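Local coordinates for protein NanS-p (Escherichia phage vB_EcoP_24B, PDB 6YP6) that probably binds carbohydrate as an antiparallel beta-sheet domain of a phage-encoded carbohydrate esterase, at residues Q120-A123 against K124-N127; A188-D192 against K193-T197. All blocks are in the same frame, centred on the assembly; numbering follows the deposited sequence.

Interaction 1 (Q120-A123 against K124-N127); sequences QTDA and KDLN
Asp122 and Asn127 meet at the closed end of a tight beta hairpin, the carboxylate of one turned 78° from the amide plane of the other. Along Asp122, CB lies 3.9 Å from Asn127 ND2 and starts a side chain whose CG, 3.5 Å from the same Asn127 ND2, sits between the backbone N and the carbonyl carbon (chi1 56°), a torsion that folds the carboxylate back over the turn. Its OD1 takes two backbone N-H groups from opposite faces of the carboxylate plane: Asp125 N at 2.7 Å, nearly straight, and Lys124 N at 2.9 Å. OD2 receives Asn127 ND2 at 3.0 Å from above the carboxylate plane, although the bond runs within the plane of the amide; a water lies between Asp122 OD2 and Asp125 OD2, near enough to donate to either. A second water joins Asn127 ND2 to Gln120 OE1, while Gln120 NE2 is hydrogen-bonded to Asn86 O. Gln120 and Asn127 form a hydrogen-bonded antiparallel pair, and next to them Thr121 and Leu126 a non-hydrogen-bonded one, Thr121 CG2 touching Leu126 CD1 at 3.7 Å on the other face of the sheet. At the outer end Lys124 NZ forms a salt bridge with Asp125 OD2 at 2.9 Å. With three N-H donors gathered on it, the Asp122 carboxylate is probably kept ionised, and one acidic side chain ties the reversal of the chain to the strand leaving it.

Interaction 2 (A188-D192 against K193-T197); sequences AFAAD and KLHVT
The imidazole of His195 carries Phe189 CB on one face, 3.6 Å from the ring centroid, a CH-pi contact made almost over the centre of the ring. At its edge, close to the ring plane, stands Ala190 O, which accepts the N-H of His195 NE2 at 2.9 Å with an angle of 167°; the donor arrives in the carbonyl plane, on a lone pair. The phenyl ring of Phe189 does not lie flat on the histidine: the two planes are 57° apart, and Phe189 CD1 comes to 3.8 Å from His195 ND1. The Phe189 ring also stacks with Tyr93 of the neighbouring strand 88-95. In His195, CG is anti to the carbonyl carbon (chi1 -55°), and this swings the ring back along the strand to the level of Ala190. The whole arrangement belongs to a loop that doubles back on the strand it leads into: a type II beta turn from Ala190 to Lys193 reverses the chain as it enters the strand that ends at Thr197, which lies between strands 55-59 and 88-95 in an antiparallel sheet. His195 thus ties the first residue of the turn to the strand, while Ala190 CB rests 4.1 Å from His195 CE1. Donation from NE2 fixes which way round the imidazole lies and places a proton on that nitrogen. Further along the strand, Thr197 CG2 approaches Phe189 CE1 obliquely at 4.5 Å, while Thr197 OG1 bonds to Trp54 O. The Lys193 chain, bent at its third torsion, leads away from the turn to a salt bridge of NZ with Glu57 OE1, and Asp192 OD2 bonds to Ser97 OG.

Overall arrangement
Interactions 1 and 2 are two chain reversals reaching the same antiparallel sheet, on opposite sides of the chain's centre; their centres lie about 24 Å apart and their nearest atoms about 10 Å. Residues 120-127 close a hairpin between adjacent strands 113-121 and 125-130, whereas residues 188-197 bring a loop onto a strand set between two others. Both are partly buried, but interaction 1 lies farther out, about 16 Å from the chain centre against 11 Å. Its chemistry suits that place: charge, amide and water predominate. Interaction 2 instead relies on aromatic surfaces, with one imidazole-to-carbonyl bond joining ring to backbone.

Interaction 1 (Q120-A123 against K124-N127)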
ATOM      1  N   GLN A 120      -5.312  -6.999   6.130  1.00  6.63           N
ATOM      2  CA  GLN A 120      -6.449  -7.323   6.978  1.00  6.99           C
ATOM      3  C   GLN A 120      -6.120  -8.611   7.712  1.00  7.10           C
ATOM      4  O   GLN A 120      -5.459  -9.483   7.149  1.00  7.59           O
ATOM      5  CB  GLN A 120      -7.681  -7.545   6.083  1.00  7.74           C
ATOM      6  CG  GLN A 120      -8.974  -7.864   6.808  1.00  8.18           C
ATOM      7  CD  GLN A 120     -10.056  -8.349   5.878  1.00  9.37           C
ATOM      8  OE1 GLN A 120      -9.765  -8.903   4.810  1.00 10.98           O
ATOM      9  NE2 GLN A 120     -11.314  -8.161   6.273  1.00  9.73           N
ATOM     10  N   THR A 121      -6.606  -8.762   8.942  1.00  6.99           N
ATOM     11  CA  THR A 121      -6.503 -10.055   9.599  1.00  7.67           C
ATOM     12  C   THR A 121      -7.754 -10.880   9.337  1.00  7.95           C
ATOM     13  O   THR A 121      -8.860 -10.346   9.243  1.00  8.94           O
ATOM     14  CB  THR A 121      -6.301  -9.934  11.112  1.00  7.54           C
ATOM     15  OG1 THR A 121      -7.283  -9.067  11.695  1.00  8.12           O
ATOM     16  CG2 THR A 121      -4.945  -9.389  11.444  1.00  8.09           C
ATOM     17  N   ASP A 122      -7.570 -12.198   9.221  1.00  8.30           N
ATOM     18  CA  ASP A 122      -8.679 -13.132   9.422  1.00  8.97           C
ATOM     19  C   ASP A 122      -8.756 -13.416  10.922  1.00  9.14           C
ATOM     20  O   ASP A 122      -8.498 -12.506  11.716  1.00 10.59           O
ATOM     21  CB  ASP A 122      -8.594 -14.327   8.465  1.00  9.30           C
ATOM     22  CG  ASP A 122      -7.300 -15.103   8.541  1.00  9.34           C
ATOM     23  OD1 ASP A 122      -6.672 -15.142   9.611  1.00  9.54           O
ATOM     24  OD2 ASP A 122      -6.929 -15.716   7.509  1.00 10.12           O
ATOM     25  N   ALA A 123      -9.141 -14.623  11.344  1.00  9.04           N
ATOM     26  CA  ALA A 123      -9.168 -14.918  12.776  1.00  9.69           C
ATOM     27  C   ALA A 123      -7.816 -15.352  13.319  1.00  8.96           C
ATOM     28  O   ALA A 123      -7.701 -15.602  14.523  1.00  9.78           O
ATOM     29  CB  ALA A 123     -10.223 -15.977  13.091  1.00 11.14           C
ATOM     30  N   LYS A 124      -6.784 -15.425  12.477  1.00  8.90           N
ATOM     31  CA  LYS A 124      -5.476 -15.836  12.957  1.00 10.39           C
ATOM     32  C   LYS A 124      -4.289 -15.127  12.319  1.00  9.06           C
ATOM     33  O   LYS A 124      -3.303 -14.882  13.015  1.00 10.17           O
ATOM     34  CB  LYS A 124      -5.314 -17.362  12.909  1.00 13.26           C
ATOM     35  CG  LYS A 124      -5.392 -17.989  11.523  1.00 15.42           C
ATOM     36  CD  LYS A 124      -5.448 -19.524  11.638  1.00 17.22           C
ATOM     37  CE  LYS A 124      -5.259 -20.204  10.287  1.00 18.99           C
ATOM     38  NZ  LYS A 124      -3.904 -19.969   9.719  1.00 20.44           N
ATOM     39  N   ASP A 125      -4.355 -14.811  11.031  1.00  8.63           N
ATOM     40  CA  ASP A 125      -3.200 -14.370  10.271  1.00  8.40           C
ATOM     41  C   ASP A 125      -3.382 -12.943   9.759  1.00  7.54           C
ATOM     42  O   ASP A 125      -4.497 -12.461   9.578  1.00  8.06           O
ATOM     43  CB  ASP A 125      -2.995 -15.263   9.040  1.00  9.34           C
ATOM     44  CG  ASP A 125      -2.573 -16.674   9.378  1.00 11.64           C
ATOM     45  OD1 ASP A 125      -2.009 -16.883  10.461  1.00 11.99           O
ATOM     46  OD2 ASP A 125      -2.801 -17.562   8.526  1.00 14.34           O
ATOM     47  N   LEU A 126      -2.260 -12.281   9.476  1.00  7.36           N
ATOM     48  CA  LEU A 126      -2.260 -10.997   8.782  1.00  7.14           C
ATOM     49  C   LEU A 126      -2.092 -11.265   7.289  1.00  7.20           C
ATOM     50  O   LEU A 126      -1.080 -11.836   6.867  1.00  8.07           O
ATOM     51  CB  LEU A 126      -1.129 -10.100   9.286  1.00  7.42           C
ATOM     52  CG  LEU A 126      -1.161  -8.668   8.751  1.00  7.97           C
ATOM     53  CD1 LEU A 126      -2.376  -7.923   9.272  1.00  8.44           C
ATOM     54  CD2 LEU A 126       0.112  -7.910   9.087  1.00  9.17           C
ATOM     55  N   ASN A 127      -3.072 -10.862   6.488  1.00  7.46           N
ATOM     56  CA  ASN A 127      -3.124 -11.185   5.071  1.00  7.49           C
ATOM     57  C   ASN A 127      -2.964  -9.950   4.193  1.00  7.20           C
ATOM     58  O   ASN A 127      -3.310  -8.831   4.585  1.00  7.63           O
ATOM     59  CB  ASN A 127      -4.462 -11.848   4.764  1.00  8.63           C
ATOM     60  CG  ASN A 127      -4.625 -13.149   5.492  1.00  9.61           C
ATOM     61  OD1 ASN A 127      -3.649 -13.871   5.725  1.00 10.33           O
ATOM     62  ND2 ASN A 127      -5.849 -13.452   5.878  1.00 10.44           N
TER
HETATM   63  O   HOH W   1      -8.158 -11.682   5.035  1.00 20.61           O
HETATM   64  O   HOH W   2      -5.534 -17.923   7.666  1.00 20.87           O

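Interaction 2 (A188-D192 against K193-T197)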
ATOM      1  N   ALA A 188     -13.267   5.341  -6.407  1.00 17.83           N
ATOM      2  CA  ALA A 188     -13.533   6.548  -5.635  1.00 18.35           C
ATOM      3  C   ALA A 188     -12.300   7.405  -5.390  1.00 17.76           C
ATOM      4  O   ALA A 188     -12.418   8.463  -4.765  1.00 19.36           O
ATOM      5  CB  ALA A 188     -14.143   6.182  -4.276  1.00 19.23           C
ATOM      6  N   PHE A 189     -11.124   6.986  -5.853  1.00 15.81           N
ATOM      7  CA  PHE A 189      -9.877   7.674  -5.542  1.00 14.95           C
ATOM      8  C   PHE A 189      -9.329   8.371  -6.777  1.00 15.09           C
ATOM      9  O   PHE A 189      -9.391   7.839  -7.892  1.00 15.85           O
ATOM     10  CB  PHE A 189      -8.853   6.700  -4.954  1.00 14.66           C
ATOM     11  CG  PHE A 189      -9.326   6.057  -3.689  1.00 15.38           C
ATOM     12  CD1 PHE A 189      -9.129   6.677  -2.460  1.00 16.35           C
ATOM     13  CD2 PHE A 189     -10.013   4.860  -3.726  1.00 16.46           C
ATOM     14  CE1 PHE A 189      -9.588   6.105  -1.299  1.00 17.03           C
ATOM     15  CE2 PHE A 189     -10.479   4.279  -2.558  1.00 17.29           C
ATOM     16  CZ  PHE A 189     -10.267   4.905  -1.345  1.00 17.39           C
ATOM     17  N   ALA A 190      -8.758   9.553  -6.558  1.00 14.80           N
ATOM     18  CA  ALA A 190      -8.313  10.391  -7.661  1.00 15.02           C
ATOM     19  C   ALA A 190      -7.197   9.730  -8.466  1.00 13.59           C
ATOM     20  O   ALA A 190      -6.275   9.114  -7.923  1.00 13.22           O
ATOM     21  CB  ALA A 190      -7.823  11.735  -7.121  1.00 16.24           C
ATOM     22  N   ALA A 191      -7.269   9.906  -9.779  1.00 13.58           N
ATOM     23  CA  ALA A 191      -6.309   9.309 -10.693  1.00 12.96           C
ATOM     24  C   ALA A 191      -4.909   9.871 -10.484  1.00 10.45           C
ATOM     25  O   ALA A 191      -4.728  11.047 -10.150  1.00 10.78           O
ATOM     26  CB  ALA A 191      -6.727   9.586 -12.148  1.00 14.67           C
ATOM     27  N   ASP A 192      -3.912   9.018 -10.727  1.00  8.97           N
ATOM     28  CA  ASP A 192      -2.503   9.408 -10.763  1.00  8.30           C
ATOM     29  C   ASP A 192      -1.990   9.859  -9.404  1.00  8.26           C
ATOM     30  O   ASP A 192      -1.015  10.609  -9.309  1.00  8.75           O
ATOM     31  CB  ASP A 192      -2.225  10.429 -11.867  1.00  8.80           C
ATOM     32  CG  ASP A 192      -2.526   9.873 -13.241  1.00 10.14           C
ATOM     33  OD1 ASP A 192      -2.569   8.627 -13.403  1.00  9.19           O
ATOM     34  OD2 ASP A 192      -2.710  10.703 -14.162  1.00 12.74           O
ATOM     35  N   LYS A 193      -2.604   9.358  -8.344  1.00  8.51           N
ATOM     36  CA  LYS A 193      -2.097   9.512  -6.990  1.00  8.42           C
ATOM     37  C   LYS A 193      -2.032   8.146  -6.331  1.00  7.86           C
ATOM     38  O   LYS A 193      -2.865   7.278  -6.586  1.00  8.63           O
ATOM     39  CB  LYS A 193      -2.991  10.435  -6.148  1.00  9.78           C
ATOM     40  CG  LYS A 193      -3.211  11.800  -6.761  1.00 11.71           C
ATOM     41  CD  LYS A 193      -3.894  12.742  -5.796  1.00 13.90           C
ATOM     42  CE  LYS A 193      -2.878  13.383  -4.895  1.00 16.71           C
ATOM     43  NZ  LYS A 193      -3.483  14.268  -3.864  1.00 18.22           N
ATOM     44  N   LEU A 194      -1.018   7.963  -5.486  1.00  6.89           N
ATOM     45  CA  LEU A 194      -0.992   6.852  -4.553  1.00  7.13           C
ATOM     46  C   LEU A 194      -1.745   7.277  -3.302  1.00  7.31           C
ATOM     47  O   LEU A 194      -1.445   8.315  -2.712  1.00  8.70           O
ATOM     48  CB  LEU A 194       0.445   6.480  -4.201  1.00  7.53           C
ATOM     49  CG  LEU A 194       0.588   5.357  -3.174  1.00  8.01           C
ATOM     50  CD1 LEU A 194       0.041   4.036  -3.705  1.00  8.67           C
ATOM     51  CD2 LEU A 194       2.047   5.202  -2.765  1.00  9.30           C
ATOM     52  N   HIS A 195      -2.743   6.479  -2.929  1.00  7.25           N
ATOM     53  CA  HIS A 195      -3.583   6.711  -1.763  1.00  7.88           C
ATOM     54  C   HIS A 195      -3.349   5.585  -0.771  1.00  8.14           C
ATOM     55  O   HIS A 195      -3.461   4.409  -1.121  1.00  9.73           O
ATOM     56  CB  HIS A 195      -5.047   6.676  -2.131  1.00  9.08           C
ATOM     57  CG  HIS A 195      -5.420   7.598  -3.215  1.00 10.93           C
ATOM     58  ND1 HIS A 195      -6.061   8.796  -2.994  1.00 12.78           N
ATOM     59  CD2 HIS A 195      -5.250   7.486  -4.547  1.00 11.42           C
ATOM     60  CE1 HIS A 195      -6.267   9.387  -4.157  1.00 12.75           C
ATOM     61  NE2 HIS A 195      -5.783   8.610  -5.116  1.00 12.55           N
ATOM     62  N   VAL A 196      -3.012   5.954   0.453  1.00  7.53           N
ATOM     63  CA  VAL A 196      -2.833   5.001   1.539  1.00  7.25           C
ATOM     64  C   VAL A 196      -3.879   5.353   2.589  1.00  7.34           C
ATOM     65  O   VAL A 196      -3.986   6.512   2.991  1.00  8.44           O
ATOM     66  CB  VAL A 196      -1.414   5.086   2.123  1.00  8.45           C
ATOM     67  CG1 VAL A 196      -1.189   3.959   3.104  1.00  8.89           C
ATOM     68  CG2 VAL A 196      -0.380   5.049   1.011  1.00  9.55           C
ATOM     69  N   THR A 197      -4.678   4.375   3.005  1.00  7.00           N
ATOM     70  CA  THR A 197      -5.830   4.688   3.847  1.00  6.85           C
ATOM     71  C   THR A 197      -6.183   3.514   4.737  1.00  6.52           C
ATOM     72  O   THR A 197      -5.940   2.372   4.369  1.00  6.82           O
ATOM     73  CB  THR A 197      -7.038   5.063   2.957  1.00  7.46           C
ATOM     74  OG1 THR A 197      -8.180   5.335   3.769  1.00  7.90           O
ATOM     75  CG2 THR A 197      -7.400   3.949   1.980  1.00  8.61           C
TER